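Local structure of 3-oxo-tetronate kinase (Cupriavidus necator, 5DMH) at residues Thr299-Val303 and Leu343-Ser349; Ile316-Ala322 and Leu368-Cys372; Ile414-Val418 and Phe438-Phe443. The protein catalyses the ATP-dependent phosphorylation of 3-oxo-tetronate to 3-oxo-tetronate 4-phosphate, releasing ADP. One frame throughout, in Å; residues are numbered along the deposited sequence.

Contact 1 (Thr299-Val303 and Leu343-Ser349); sequences TNGQV and LIYATSS. With ADP (adenosine-5'-diphosphate), chain C.
Val303, on helix 297-308, carries the apolar part of this contact by sending its two methyls to different partners. With CG1 anti to the backbone N (chi1 165°), that methyl sits over one face of the Tyr345 ring in a CH-pi contact, 3.9 Å from CG1 to the ring centroid. The other methyl, CG2, packs against Leu343 CD2 at 4.0 Å and meets the side chain of Thr347 tip to tip. One turn back along the helix, Thr299 CG2 crosses Thr347 and lies 3.6 Å from its OG1, a hydroxyl that is hydrogen-bonded to Ser294 O.

The polar link comes from Asn300. Its amide slides past Thr347, whose CG2 lies 3.5 Å from Asn300 CG, and ND2 donates to Ser348 O (3.2 Å, 153° at the hydrogen) from well above the carbonyl plane; ND2 also bonds to Ser296 O.

Beyond the helix, Ser348 OG donates to Ala346 O at 2.7 Å, and the same carbonyl accepts a bond from ADP N6 at 3.3 Å. The packing therefore seats a helix on strand 343-345 and the loop that follows it, which lines the adenine side of the ADP pocket in the C-terminal domain.

Contact 2 (Ile316-Ala322 and Leu368-Cys372); sequences IDPLALA and LVEQC. With ADP (adenosine-5'-diphosphate), chain C.
Leu321 packs into the flank of helix 362-382 where the short helix 318-322 crosses it. This is a nearly perpendicular helix-helix contact in the nucleotide-binding domain, with segment axes 85° apart and 9.9 Å at closest approach. At the N terminus of the short helix, Asp317 is the N-cap, its OD1 accepting from Leu319 N.

The dense part gathers round the two methyls of Leu321. CD1 lies 3.5 Å from Leu368 O, touches the side chains of Leu368 and Val369, and reaches Cys372 CB as well. CD2 turns to the next turn and rests 3.8 Å from Cys372 SG. That sulfur is anti to the backbone N (chi1 179°), a torsion that puts it within contact of Leu321 CD2, and Ile316 CD1 approaches it at a longer 4.2 Å. Val327 of helix 327-336 also touches both Ile316 and Leu321.

The other end is more open. Ala322 CB meets Leu368 CD1 at 3.9 Å, but both residues remain partly exposed, and the solvent side continues past Leu368 to the exposed Gln371.

Along the nucleotide, Pro318 CG packs on Val369 CG2 at 3.8 Å and also reaches the adenine. Val369 borders the ribose, while the CB of Glu370 is directed away from the short helix; its OE1 forms a salt bridge with Lys84 NZ, and its OE2 accepts a hydrogen bond from ADP O3' at 2.7 Å.

Contact 3 (Ile414-Val418 and Phe438-Phe443); sequences IAPGV and FGGPDF
A trans chi1 of 177° places the ring of Phe443 against the turn of the beta hairpin formed by strands 407-415 and 418-423, and Val418 (chi1 -164°) sends CG1 to the same ring. The turn combines a classic beta bulge, in which Ile414 and Ala415 both face Val418, with a type II turn from Ala415 to Val418. Val418 CG1 comes within 3.6 Å of Phe443 CZ. Ile414 crosses the ring at about a right angle, its CG2 lying 3.7 Å from Phe443 CE1, and Ala415 CB lies at the ring edge.

The second methyl of Val418, CG2, packs at 3.8 Å on Phe438 CB, near the plane of that ring. Gly417 O also lies at the ring edge. Gly417 takes the positive-phi position of the turn (phi 79°), and its CA lies against Phe438 CE2 at 3.9 Å. The loop thus lays two aromatic rings against the corner that joins the two strands. Phe438 O and Gly440 O both accept from Gln302 NE2, tying the loop to helix 297-308.

A water joins the two backbones, donating to Pro416 O at 2.9 Å and accepting from Gly439 N at 2.8 Å.

How the contacts relate
From the N terminus, helix 297-308 comes first, then segment 316-322; the chain next returns at 343-349 to close contact 1, and only later at 368-372 to close contact 2. The two loops therefore cross. They also touch: Tyr345 O lies 2.8 Å from Ile316 N, probably a hydrogen bond, and Ala346 packs on Val369; both contacts border the same ADP. Contact 3 follows in series, closing a shorter loop that contains strands 418-423 and 430-434. Gln302 joins it to contact 1, whereas contacts 2 and 3 stay about 16 Å apart at their nearest atoms. Helix 297-308 is thus tied to strand 343-345, helix 318-322 to helix 362-382, and the hairpin turn to the loop before helix 443-451.

Contact 1 (Thr299-Val303 and Leu343-Ser349)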
loop_
_atom_site.group_PDB
_atom_site.type_symbol
_atom_site.label_atom_id
_atom_site.label_comp_id
_atom_site.label_asym_id
_atom_site.label_seq_id
_atom_site.Cartn_x
_atom_site.Cartn_y
_atom_site.Cartn_z
ATOM N N THR A 299 7.572 -0.823 -13.030
ATOM C CA THR A 299 6.439 -1.184 -13.876
ATOM C C THR A 299 6.802 -1.016 -15.360
ATOM O O THR A 299 6.397 -1.848 -16.181
ATOM C CB THR A 299 5.151 -0.404 -13.538
ATOM O OG1 THR A 299 4.823 -0.580 -12.158
ATOM C CG2 THR A 299 4.007 -0.909 -14.348
ATOM N N ASN A 300 7.563 0.025 -15.714
ATOM C CA ASN A 300 8.046 0.158 -17.097
ATOM C C ASN A 300 8.846 -1.067 -17.504
ATOM O O ASN A 300 8.678 -1.611 -18.626
ATOM C CB ASN A 300 8.793 1.483 -17.333
ATOM C CG ASN A 300 7.847 2.636 -17.687
ATOM O OD1 ASN A 300 7.487 2.830 -18.845
ATOM N ND2 ASN A 300 7.448 3.405 -16.687
ATOM N N GLY A 301 9.712 -1.521 -16.604
ATOM C CA GLY A 301 10.525 -2.678 -16.871
ATOM C C GLY A 301 9.718 -3.957 -16.990
ATOM O O GLY A 301 10.043 -4.833 -17.804
ATOM N N GLN A 302 8.636 -4.047 -16.219
ATOM C CA GLN A 302 7.743 -5.223 -16.253
ATOM C C GLN A 302 6.942 -5.296 -17.542
ATOM O O GLN A 302 6.766 -6.372 -18.104
ATOM C CB GLN A 302 6.821 -5.243 -15.019
ATOM C CG GLN A 302 7.584 -5.646 -13.755
ATOM C CD GLN A 302 7.108 -5.000 -12.473
ATOM O OE1 GLN A 302 6.195 -4.166 -12.451
ATOM N NE2 GLN A 302 7.795 -5.343 -11.379
ATOM N N VAL A 303 6.498 -4.138 -18.013
ATOM C CA VAL A 303 5.803 -4.021 -19.296
ATOM C C VAL A 303 6.759 -4.367 -20.448
ATOM O O VAL A 303 6.423 -5.125 -21.368
ATOM C CB VAL A 303 5.248 -2.589 -19.443
ATOM C CG1 VAL A 303 4.850 -2.290 -20.877
ATOM C CG2 VAL A 303 4.080 -2.350 -18.458
ATOM N N LEU A 343 -2.000 -7.864 -21.403
ATOM C CA LEU A 343 -1.600 -6.700 -20.631
ATOM C C LEU A 343 -2.269 -5.467 -21.221
ATOM O O LEU A 343 -2.137 -5.208 -22.431
ATOM C CB LEU A 343 -0.080 -6.535 -20.728
ATOM C CG LEU A 343 0.476 -5.222 -20.159
ATOM C CD1 LEU A 343 0.276 -5.080 -18.660
ATOM C CD2 LEU A 343 1.935 -5.088 -20.518
ATOM N N ILE A 344 -3.037 -4.757 -20.397
ATOM C CA ILE A 344 -3.553 -3.441 -20.749
ATOM C C ILE A 344 -2.799 -2.439 -19.900
ATOM O O ILE A 344 -2.804 -2.554 -18.666
ATOM C CB ILE A 344 -5.060 -3.353 -20.494
ATOM C CG1 ILE A 344 -5.780 -4.541 -21.131
ATOM C CG2 ILE A 344 -5.632 -2.016 -20.970
ATOM C CD1 ILE A 344 -5.772 -4.583 -22.668
ATOM N N TYR A 345 -2.172 -1.443 -20.529
ATOM C CA TYR A 345 -1.234 -0.589 -19.801
ATOM C C TYR A 345 -1.235 0.842 -20.264
ATOM O O TYR A 345 -1.361 1.119 -21.442
ATOM C CB TYR A 345 0.209 -1.142 -19.873
ATOM C CG TYR A 345 0.916 -1.030 -21.223
ATOM C CD1 TYR A 345 0.663 -1.946 -22.224
ATOM C CD2 TYR A 345 1.815 -0.007 -21.484
ATOM C CE1 TYR A 345 1.303 -1.875 -23.452
ATOM C CE2 TYR A 345 2.451 0.091 -22.712
ATOM C CZ TYR A 345 2.183 -0.842 -23.693
ATOM O OH TYR A 345 2.821 -0.771 -24.902
ATOM N N ALA A 346 -1.107 1.750 -19.307
ATOM C CA ALA A 346 -0.901 3.157 -19.594
ATOM C C ALA A 346 0.540 3.540 -19.288
ATOM O O ALA A 346 0.986 4.637 -19.622
ATOM C CB ALA A 346 -1.846 3.989 -18.772
ATOM N N THR A 347 1.239 2.632 -18.610
ATOM C CA THR A 347 2.652 2.785 -18.245
ATOM C C THR A 347 3.488 3.464 -19.314
ATOM O O THR A 347 3.541 3.005 -20.456
ATOM C CB THR A 347 3.227 1.407 -17.901
ATOM O OG1 THR A 347 2.323 0.738 -17.011
ATOM C CG2 THR A 347 4.613 1.512 -17.253
ATOM N N SER A 348 4.136 4.568 -18.935
ATOM C CA SER A 348 4.848 5.455 -19.865
ATOM C C SER A 348 6.085 6.082 -19.193
ATOM O O SER A 348 6.194 6.074 -17.974
ATOM C CB SER A 348 3.949 6.616 -20.305
ATOM O OG SER A 348 2.771 6.171 -20.963
ATOM N N SER A 349 6.965 6.683 -19.992
ATOM C CA SER A 349 8.128 7.369 -19.445
ATOM C C SER A 349 7.716 8.671 -18.762
ATOM O O SER A 349 6.664 9.206 -19.044
ATOM C CB SER A 349 9.138 7.681 -20.530
ATOM O OG SER A 349 8.653 8.652 -21.439
HETATM P PB ADP C . 2.227 3.714 -8.081
HETATM O O1B ADP C . 1.930 2.448 -7.284
HETATM O O2B ADP C . 3.394 3.507 -9.032
HETATM O O3B ADP C . 2.338 4.964 -7.220
HETATM P PA ADP C . -0.486 4.451 -8.897
HETATM O O1A ADP C . -1.416 3.634 -9.704
HETATM O O2A ADP C . -0.699 4.680 -7.440
HETATM O O3A ADP C . 1.013 3.869 -9.156
HETATM O "O5'" ADP C . -0.376 5.940 -9.485
HETATM C "C5'" ADP C . -0.057 6.189 -10.847
HETATM C "C4'" ADP C . -0.915 7.348 -11.346
HETATM O "O4'" ADP C . -0.380 7.841 -12.563
HETATM C "C3'" ADP C . -2.344 6.909 -11.636
HETATM O "O3'" ADP C . -3.283 7.952 -11.311
HETATM C "C2'" ADP C . -2.304 6.669 -13.112
HETATM O "O2'" ADP C . -3.589 6.645 -13.699
HETATM C "C1'" ADP C . -1.403 7.798 -13.551
HETATM N N9 ADP C . -0.852 7.516 -14.872
HETATM C C8 ADP C . -0.392 6.327 -15.331
HETATM N N7 ADP C . 0.008 6.429 -16.607
HETATM C C5 ADP C . -0.209 7.716 -16.970
HETATM C C6 ADP C . -0.028 8.486 -18.200
HETATM N N6 ADP C . 0.508 7.853 -19.264
HETATM N N1 ADP C . -0.355 9.792 -18.184
HETATM C C2 ADP C . -0.863 10.398 -17.091
HETATM N N3 ADP C . -1.085 9.759 -15.919
HETATM C C4 ADP C . -0.784 8.429 -15.827
#

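Contact 2 (Ile316-Ala322 and Leu368-Cys372)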
loop_
_atom_site.group_PDB
_atom_site.type_symbol
_atom_site.label_atom_id
_atom_site.label_comp_id
_atom_site.label_asym_id
_atom_site.label_seq_id
_atom_site.Cartn_x
_atom_site.Cartn_y
_atom_site.Cartn_z
ATOM N N ILE A 316 -2.958 2.097 -23.509
ATOM C CA ILE A 316 -3.982 3.115 -23.298
ATOM C C ILE A 316 -3.375 4.508 -23.459
ATOM O O ILE A 316 -2.421 4.838 -22.764
ATOM C CB ILE A 316 -4.463 3.102 -21.818
ATOM C CG1 ILE A 316 -5.052 1.746 -21.432
ATOM C CG2 ILE A 316 -5.437 4.228 -21.570
ATOM C CD1 ILE A 316 -5.928 1.173 -22.471
ATOM N N ASP A 317 -3.941 5.311 -24.351
ATOM C CA ASP A 317 -3.512 6.698 -24.552
ATOM C C ASP A 317 -4.458 7.628 -23.810
ATOM O O ASP A 317 -5.600 7.784 -24.217
ATOM C CB ASP A 317 -3.560 7.036 -26.037
ATOM C CG ASP A 317 -3.128 8.465 -26.346
ATOM O OD1 ASP A 317 -2.869 9.252 -25.411
ATOM O OD2 ASP A 317 -3.059 8.793 -27.555
ATOM N N PRO A 318 -3.981 8.270 -22.736
ATOM C CA PRO A 318 -4.867 9.151 -21.958
ATOM C C PRO A 318 -5.524 10.231 -22.824
ATOM O O PRO A 318 -6.632 10.685 -22.549
ATOM C CB PRO A 318 -3.925 9.777 -20.938
ATOM C CG PRO A 318 -2.813 8.775 -20.789
ATOM C CD PRO A 318 -2.619 8.259 -22.190
ATOM N N LEU A 319 -4.841 10.652 -23.877
ATOM C CA LEU A 319 -5.396 11.707 -24.725
ATOM C C LEU A 319 -6.607 11.204 -25.500
ATOM O O LEU A 319 -7.539 11.966 -25.761
ATOM C CB LEU A 319 -4.334 12.270 -25.666
ATOM C CG LEU A 319 -3.060 12.836 -25.028
ATOM C CD1 LEU A 319 -2.169 13.394 -26.132
ATOM C CD2 LEU A 319 -3.393 13.891 -24.024
ATOM N N ALA A 320 -6.602 9.922 -25.860
ATOM C CA ALA A 320 -7.769 9.283 -26.495
ATOM C C ALA A 320 -8.945 9.163 -25.526
ATOM O O ALA A 320 -10.104 9.385 -25.912
ATOM C CB ALA A 320 -7.402 7.914 -27.042
ATOM N N LEU A 321 -8.652 8.833 -24.268
ATOM C CA LEU A 321 -9.674 8.821 -23.221
ATOM C C LEU A 321 -10.355 10.182 -23.081
ATOM O O LEU A 321 -11.583 10.264 -23.045
ATOM C CB LEU A 321 -9.074 8.386 -21.862
ATOM C CG LEU A 321 -8.594 6.935 -21.788
ATOM C CD1 LEU A 321 -7.873 6.653 -20.484
ATOM C CD2 LEU A 321 -9.736 5.931 -21.991
ATOM N N ALA A 322 -9.558 11.248 -23.026
ATOM C CA ALA A 322 -10.082 12.603 -22.893
ATOM C C ALA A 322 -10.909 13.023 -24.107
ATOM O O ALA A 322 -11.863 13.762 -23.947
ATOM C CB ALA A 322 -8.939 13.606 -22.636
ATOM N N LEU A 368 -8.713 9.540 -15.466
ATOM C CA LEU A 368 -9.160 8.901 -16.714
ATOM C C LEU A 368 -8.531 7.520 -16.865
ATOM O O LEU A 368 -9.197 6.539 -17.205
ATOM C CB LEU A 368 -8.818 9.758 -17.930
ATOM C CG LEU A 368 -9.672 10.992 -18.118
ATOM C CD1 LEU A 368 -9.032 12.036 -19.054
ATOM C CD2 LEU A 368 -11.072 10.585 -18.628
ATOM N N VAL A 369 -7.235 7.425 -16.598
ATOM C CA VAL A 369 -6.556 6.150 -16.733
ATOM C C VAL A 369 -7.057 5.116 -15.721
ATOM O O VAL A 369 -7.305 3.971 -16.084
ATOM C CB VAL A 369 -5.034 6.303 -16.631
ATOM C CG1 VAL A 369 -4.341 4.904 -16.530
ATOM C CG2 VAL A 369 -4.497 7.151 -17.802
ATOM N N GLU A 370 -7.187 5.518 -14.451
ATOM C CA GLU A 370 -7.703 4.660 -13.416
ATOM C C GLU A 370 -9.086 4.147 -13.794
ATOM O O GLU A 370 -9.356 2.955 -13.662
ATOM C CB GLU A 370 -7.771 5.414 -12.065
ATOM C CG GLU A 370 -6.411 5.709 -11.444
ATOM C CD GLU A 370 -6.488 6.561 -10.194
ATOM O OE1 GLU A 370 -7.566 6.586 -9.550
ATOM O OE2 GLU A 370 -5.478 7.243 -9.876
ATOM N N GLN A 371 -9.942 5.049 -14.258
ATOM C CA GLN A 371 -11.338 4.709 -14.596
ATOM C C GLN A 371 -11.393 3.702 -15.740
ATOM O O GLN A 371 -12.243 2.804 -15.761
ATOM C CB GLN A 371 -12.086 5.970 -15.009
ATOM C CG GLN A 371 -12.458 6.880 -13.851
ATOM C CD GLN A 371 -13.091 8.194 -14.318
ATOM O OE1 GLN A 371 -13.704 8.260 -15.394
ATOM N NE2 GLN A 371 -12.933 9.248 -13.512
ATOM N N CYS A 372 -10.488 3.872 -16.704
ATOM C CA CYS A 372 -10.433 3.004 -17.879
ATOM C C CYS A 372 -10.065 1.588 -17.479
ATOM O O CYS A 372 -10.751 0.608 -17.824
ATOM C CB CYS A 372 -9.429 3.556 -18.885
ATOM S SG CYS A 372 -9.258 2.560 -20.366
HETATM P PB ADP C . 2.227 3.714 -8.081
HETATM O O1B ADP C . 1.930 2.448 -7.284
HETATM O O2B ADP C . 3.394 3.507 -9.032
HETATM O O3B ADP C . 2.338 4.964 -7.220
HETATM P PA ADP C . -0.486 4.451 -8.897
HETATM O O1A ADP C . -1.416 3.634 -9.704
HETATM O O2A ADP C . -0.699 4.680 -7.440
HETATM O O3A ADP C . 1.013 3.869 -9.156
HETATM O "O5'" ADP C . -0.376 5.940 -9.485
HETATM C "C5'" ADP C . -0.057 6.189 -10.847
HETATM C "C4'" ADP C . -0.915 7.348 -11.346
HETATM O "O4'" ADP C . -0.380 7.841 -12.563
HETATM C "C3'" ADP C . -2.344 6.909 -11.636
HETATM O "O3'" ADP C . -3.283 7.952 -11.311
HETATM C "C2'" ADP C . -2.304 6.669 -13.112
HETATM O "O2'" ADP C . -3.589 6.645 -13.699
HETATM C "C1'" ADP C . -1.403 7.798 -13.551
HETATM N N9 ADP C . -0.852 7.516 -14.872
HETATM C C8 ADP C . -0.392 6.327 -15.331
HETATM N N7 ADP C . 0.008 6.429 -16.607
HETATM C C5 ADP C . -0.209 7.716 -16.970
HETATM C C6 ADP C . -0.028 8.486 -18.200
HETATM N N6 ADP C . 0.508 7.853 -19.264
HETATM N N1 ADP C . -0.355 9.792 -18.184
HETATM C C2 ADP C . -0.863 10.398 -17.091
HETATM N N3 ADP C . -1.085 9.759 -15.919
HETATM C C4 ADP C . -0.784 8.429 -15.827
#

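Contact 3 (Ile414-Val418 and Phe438-Phe443)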
loop_
_atom_site.group_PDB
_atom_site.type_symbol
_atom_site.label_atom_id
_atom_site.label_comp_id
_atom_site.label_asym_id
_atom_site.label_seq_id
_atom_site.Cartn_x
_atom_site.Cartn_y
_atom_site.Cartn_z
ATOM N N ILE A 414 4.517 -13.267 -3.323
ATOM C CA ILE A 414 5.042 -13.405 -4.681
ATOM C C ILE A 414 6.400 -12.698 -4.821
ATOM O O ILE A 414 7.346 -13.263 -5.357
ATOM C CB ILE A 414 4.062 -12.799 -5.693
ATOM C CG1 ILE A 414 2.683 -13.464 -5.556
ATOM C CG2 ILE A 414 4.605 -12.923 -7.109
ATOM C CD1 ILE A 414 1.584 -12.676 -6.235
ATOM N N ALA A 415 6.470 -11.465 -4.327
ATOM C CA ALA A 415 7.692 -10.656 -4.280
ATOM C C ALA A 415 7.642 -9.836 -3.003
ATOM O O ALA A 415 6.578 -9.674 -2.420
ATOM C CB ALA A 415 7.764 -9.740 -5.454
ATOM N N PRO A 416 8.776 -9.309 -2.559
ATOM C CA PRO A 416 8.691 -8.493 -1.339
ATOM C C PRO A 416 7.628 -7.402 -1.462
ATOM O O PRO A 416 7.552 -6.675 -2.469
ATOM C CB PRO A 416 10.112 -7.923 -1.199
ATOM C CG PRO A 416 10.990 -8.953 -1.899
ATOM C CD PRO A 416 10.146 -9.407 -3.079
ATOM N N GLY A 417 6.781 -7.315 -0.438
ATOM C CA GLY A 417 5.688 -6.376 -0.414
ATOM C C GLY A 417 4.438 -6.757 -1.220
ATOM O O GLY A 417 3.499 -5.977 -1.254
ATOM N N VAL A 418 4.427 -7.930 -1.866
ATOM C CA VAL A 418 3.314 -8.305 -2.743
ATOM C C VAL A 418 2.859 -9.757 -2.562
ATOM O O VAL A 418 3.459 -10.693 -3.109
ATOM C CB VAL A 418 3.625 -8.081 -4.227
ATOM C CG1 VAL A 418 2.307 -8.109 -5.053
ATOM C CG2 VAL A 418 4.352 -6.770 -4.451
ATOM N N PHE A 438 7.345 -2.153 -6.722
ATOM C CA PHE A 438 7.705 -3.492 -6.272
ATOM C C PHE A 438 7.744 -4.519 -7.395
ATOM O O PHE A 438 7.209 -4.284 -8.505
ATOM C CB PHE A 438 6.749 -3.979 -5.188
ATOM C CG PHE A 438 6.821 -3.202 -3.907
ATOM C CD1 PHE A 438 7.827 -2.254 -3.686
ATOM C CD2 PHE A 438 5.857 -3.404 -2.921
ATOM C CE1 PHE A 438 7.863 -1.538 -2.479
ATOM C CE2 PHE A 438 5.903 -2.696 -1.728
ATOM C CZ PHE A 438 6.893 -1.765 -1.515
ATOM N N GLY A 439 8.376 -5.654 -7.090
ATOM C CA GLY A 439 8.482 -6.766 -8.007
ATOM C C GLY A 439 9.696 -6.658 -8.919
ATOM O O GLY A 439 10.165 -5.563 -9.228
ATOM N N GLY A 440 10.154 -7.807 -9.386
ATOM C CA GLY A 440 11.231 -7.881 -10.351
ATOM C C GLY A 440 10.718 -7.734 -11.770
ATOM O O GLY A 440 9.498 -7.575 -11.994
ATOM N N PRO A 441 11.632 -7.762 -12.753
ATOM C CA PRO A 441 11.241 -7.622 -14.162
ATOM C C PRO A 441 10.210 -8.614 -14.657
ATOM O O PRO A 441 9.428 -8.278 -15.552
ATOM C CB PRO A 441 12.559 -7.856 -14.915
ATOM C CG PRO A 441 13.613 -7.514 -13.933
ATOM C CD PRO A 441 13.096 -7.837 -12.588
ATOM N N ASP A 442 10.217 -9.803 -14.065
ATOM C CA ASP A 442 9.358 -10.889 -14.502
ATOM C C ASP A 442 8.063 -11.017 -13.699
ATOM O O ASP A 442 7.365 -12.027 -13.798
ATOM C CB ASP A 442 10.142 -12.192 -14.451
ATOM C CG ASP A 442 11.266 -12.231 -15.487
ATOM O OD1 ASP A 442 11.045 -11.765 -16.624
ATOM O OD2 ASP A 442 12.369 -12.697 -15.161
ATOM N N PHE A 443 7.733 -9.987 -12.924
ATOM C CA PHE A 443 6.661 -10.079 -11.963
ATOM C C PHE A 443 5.285 -10.448 -12.566
ATOM O O PHE A 443 4.559 -11.213 -11.973
ATOM C CB PHE A 443 6.527 -8.788 -11.185
ATOM C CG PHE A 443 5.382 -8.799 -10.233
ATOM C CD1 PHE A 443 5.528 -9.322 -8.968
ATOM C CD2 PHE A 443 4.129 -8.302 -10.623
ATOM C CE1 PHE A 443 4.440 -9.324 -8.087
ATOM C CE2 PHE A 443 3.059 -8.334 -9.773
ATOM C CZ PHE A 443 3.202 -8.835 -8.505
HETATM O O HOH W 1 9.421 -6.204 -4.579
#